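Long-range contact in migration inhibitory factor (Trichinella spiralis, PDB 1HFO), which belongs to the macrophage migration inhibitory factor family, whose members assemble as trimers of small alpha/beta subunits: residues I9-V14 and I41-Q46. Sequence-based numbering, arbitrary orientation.
Sequences IKATDV and INTDQQ
D44 meets I9 and A11 with both its backbone and its carboxylate, and the contact illustrates how the loop that follows strand 2-7 and the end of strand 38-42, the two parallel strands of a beta-alpha-beta unit of the MIF fold, can be tied by one backbone-to-backbone hydrogen bond and one from a backbone N-H to a carboxylate. The D44 backbone N donates to I9 O at 2.7 Å, almost in line with the carbonyl bond. The carboxylate lies alongside K10, OD1 being 3.4 Å from K10 CA. Its OD2 accepts from A11 N at 3.1 Å, the donor standing well out of the carboxylate plane. D44 holds CG anti to its own carbonyl carbon (chi1 -71°), which swings the acid beside the K10-A11 peptide. K10 NZ and D44 OD1 do not meet directly; a water accepts from the amine and donates to OD1, and the lysine chain, bent at its last two torsions, curls to reach it.

Next to these polar contacts T43 faces the loop, its CB against I9 O and its OG1 close to the methyl of A11. The methyls T43 CG2 and V14 CG2 meet at 3.6 Å, and V14 CG2 also touches I41 CD1, beginning an apolar layer that I9 and I41 continue onto L87 of helix 69-87. The 3-10 turn 11-13 brings V14 round to this layer.

I41 pairs antiparallel with a strand of the third subunit, whereas Q45 OE1 is hydrogen-bonded to H40 NE2 of the second subunit. From the same amide, Q45 NE2 donates to T43 O nearly straight, at 175°.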
loop_
_atom_site.group_PDB
_atom_site.type_symbol
_atom_site.label_atom_id
_atom_site.label_comp_id
_atom_site.label_asym_id
_atom_site.label_seq_id
_atom_site.Cartn_x
_atom_site.Cartn_y
_atom_site.Cartn_z
ATOM N N ILE A 9 9.782 -10.127 8.972
ATOM C CA ILE A 9 10.392 -11.452 8.999
ATOM C C ILE A 9 11.161 -11.717 7.714
ATOM O O ILE A 9 11.073 -10.957 6.750
ATOM C CB ILE A 9 9.357 -12.579 9.203
ATOM C CG1 ILE A 9 8.415 -12.659 8.006
ATOM C CG2 ILE A 9 8.600 -12.375 10.493
ATOM C CD1 ILE A 9 7.376 -13.718 8.167
ATOM N N LYS A 10 11.912 -12.810 7.700
ATOM C CA LYS A 10 12.727 -13.170 6.550
ATOM C C LYS A 10 11.936 -13.932 5.491
ATOM O O LYS A 10 10.994 -14.648 5.812
ATOM C CB LYS A 10 13.919 -14.011 7.019
ATOM C CG LYS A 10 14.839 -13.290 8.001
ATOM C CD LYS A 10 15.839 -14.250 8.644
ATOM C CE LYS A 10 16.784 -14.855 7.618
ATOM N NZ LYS A 10 17.573 -13.800 6.914
ATOM N N ALA A 11 12.335 -13.776 4.234
ATOM C CA ALA A 11 11.658 -14.449 3.125
ATOM C C ALA A 11 11.792 -15.947 3.281
ATOM O O ALA A 11 10.868 -16.713 2.979
ATOM C CB ALA A 11 12.262 -14.023 1.806
ATOM N N THR A 12 12.952 -16.369 3.759
ATOM C CA THR A 12 13.185 -17.789 3.924
ATOM C C THR A 12 12.304 -18.359 5.038
ATOM O O THR A 12 12.250 -19.574 5.242
ATOM C CB THR A 12 14.676 -18.052 4.192
ATOM O OG1 THR A 12 14.951 -19.446 4.026
ATOM C CG2 THR A 12 15.053 -17.597 5.589
ATOM N N ASP A 13 11.591 -17.487 5.745
ATOM C CA ASP A 13 10.708 -17.944 6.807
ATOM C C ASP A 13 9.246 -17.993 6.378
ATOM O O ASP A 13 8.351 -18.262 7.181
ATOM C CB ASP A 13 10.905 -17.088 8.056
ATOM C CG ASP A 13 12.166 -17.480 8.830
ATOM O OD1 ASP A 13 12.788 -18.525 8.505
ATOM O OD2 ASP A 13 12.535 -16.758 9.768
ATOM N N VAL A 14 9.009 -17.714 5.103
ATOM C CA VAL A 14 7.663 -17.798 4.531
ATOM C C VAL A 14 7.643 -19.207 3.923
ATOM O O VAL A 14 8.431 -19.522 3.026
ATOM C CB VAL A 14 7.436 -16.757 3.404
ATOM C CG1 VAL A 14 6.039 -16.937 2.808
ATOM C CG2 VAL A 14 7.572 -15.348 3.953
ATOM N N ILE A 41 3.059 -10.861 -0.366
ATOM C CA ILE A 41 3.740 -10.685 0.916
ATOM C C ILE A 41 5.087 -10.056 0.623
ATOM O O ILE A 41 5.851 -10.532 -0.218
ATOM C CB ILE A 41 3.931 -12.004 1.701
ATOM C CG1 ILE A 41 4.512 -11.680 3.083
ATOM C CG2 ILE A 41 4.848 -12.950 0.929
ATOM C CD1 ILE A 41 4.427 -12.845 4.079
ATOM N N ASN A 42 5.349 -8.945 1.303
ATOM C CA ASN A 42 6.581 -8.186 1.163
ATOM C C ASN A 42 7.329 -8.409 2.476
ATOM O O ASN A 42 6.905 -7.930 3.527
ATOM C CB ASN A 42 6.229 -6.712 0.982
ATOM C CG ASN A 42 7.439 -5.847 0.748
ATOM O OD1 ASN A 42 8.510 -6.339 0.416
ATOM N ND2 ASN A 42 7.266 -4.535 0.904
ATOM N N THR A 43 8.425 -9.154 2.403
ATOM C CA THR A 43 9.203 -9.506 3.597
ATOM C C THR A 43 10.486 -8.716 3.754
ATOM O O THR A 43 10.855 -7.917 2.890
ATOM C CB THR A 43 9.593 -11.000 3.564
ATOM O OG1 THR A 43 10.284 -11.275 2.338
ATOM C CG2 THR A 43 8.354 -11.897 3.665
ATOM N N ASP A 44 11.180 -8.976 4.861
ATOM C CA ASP A 44 12.452 -8.326 5.157
ATOM C C ASP A 44 12.339 -6.808 5.155
ATOM O O ASP A 44 13.239 -6.099 4.706
ATOM C CB ASP A 44 13.500 -8.767 4.144
ATOM C CG ASP A 44 13.920 -10.210 4.342
ATOM O OD1 ASP A 44 14.519 -10.507 5.401
ATOM O OD2 ASP A 44 13.650 -11.040 3.448
ATOM N N GLN A 45 11.225 -6.322 5.673
ATOM C CA GLN A 45 10.988 -4.893 5.711
ATOM C C GLN A 45 11.402 -4.305 7.056
ATOM O O GLN A 45 11.456 -4.998 8.077
ATOM C CB GLN A 45 9.511 -4.590 5.476
ATOM C CG GLN A 45 9.000 -4.949 4.093
ATOM C CD GLN A 45 9.678 -4.179 2.992
ATOM O OE1 GLN A 45 9.477 -2.974 2.834
ATOM N NE2 GLN A 45 10.488 -4.872 2.217
ATOM N N GLN A 46 11.712 -3.018 7.032
ATOM C CA GLN A 46 12.074 -2.305 8.239
ATOM C C GLN A 46 10.717 -1.947 8.785
ATOM O O GLN A 46 10.014 -1.093 8.236
ATOM C CB GLN A 46 12.867 -1.056 7.888
ATOM C CG GLN A 46 14.255 -1.367 7.370
ATOM C CD GLN A 46 15.190 -1.774 8.498
ATOM O OE1 GLN A 46 15.321 -1.051 9.489
ATOM N NE2 GLN A 46 15.847 -2.921 8.353
HETATM O O HOH W 1 16.406 -12.334 5.305
#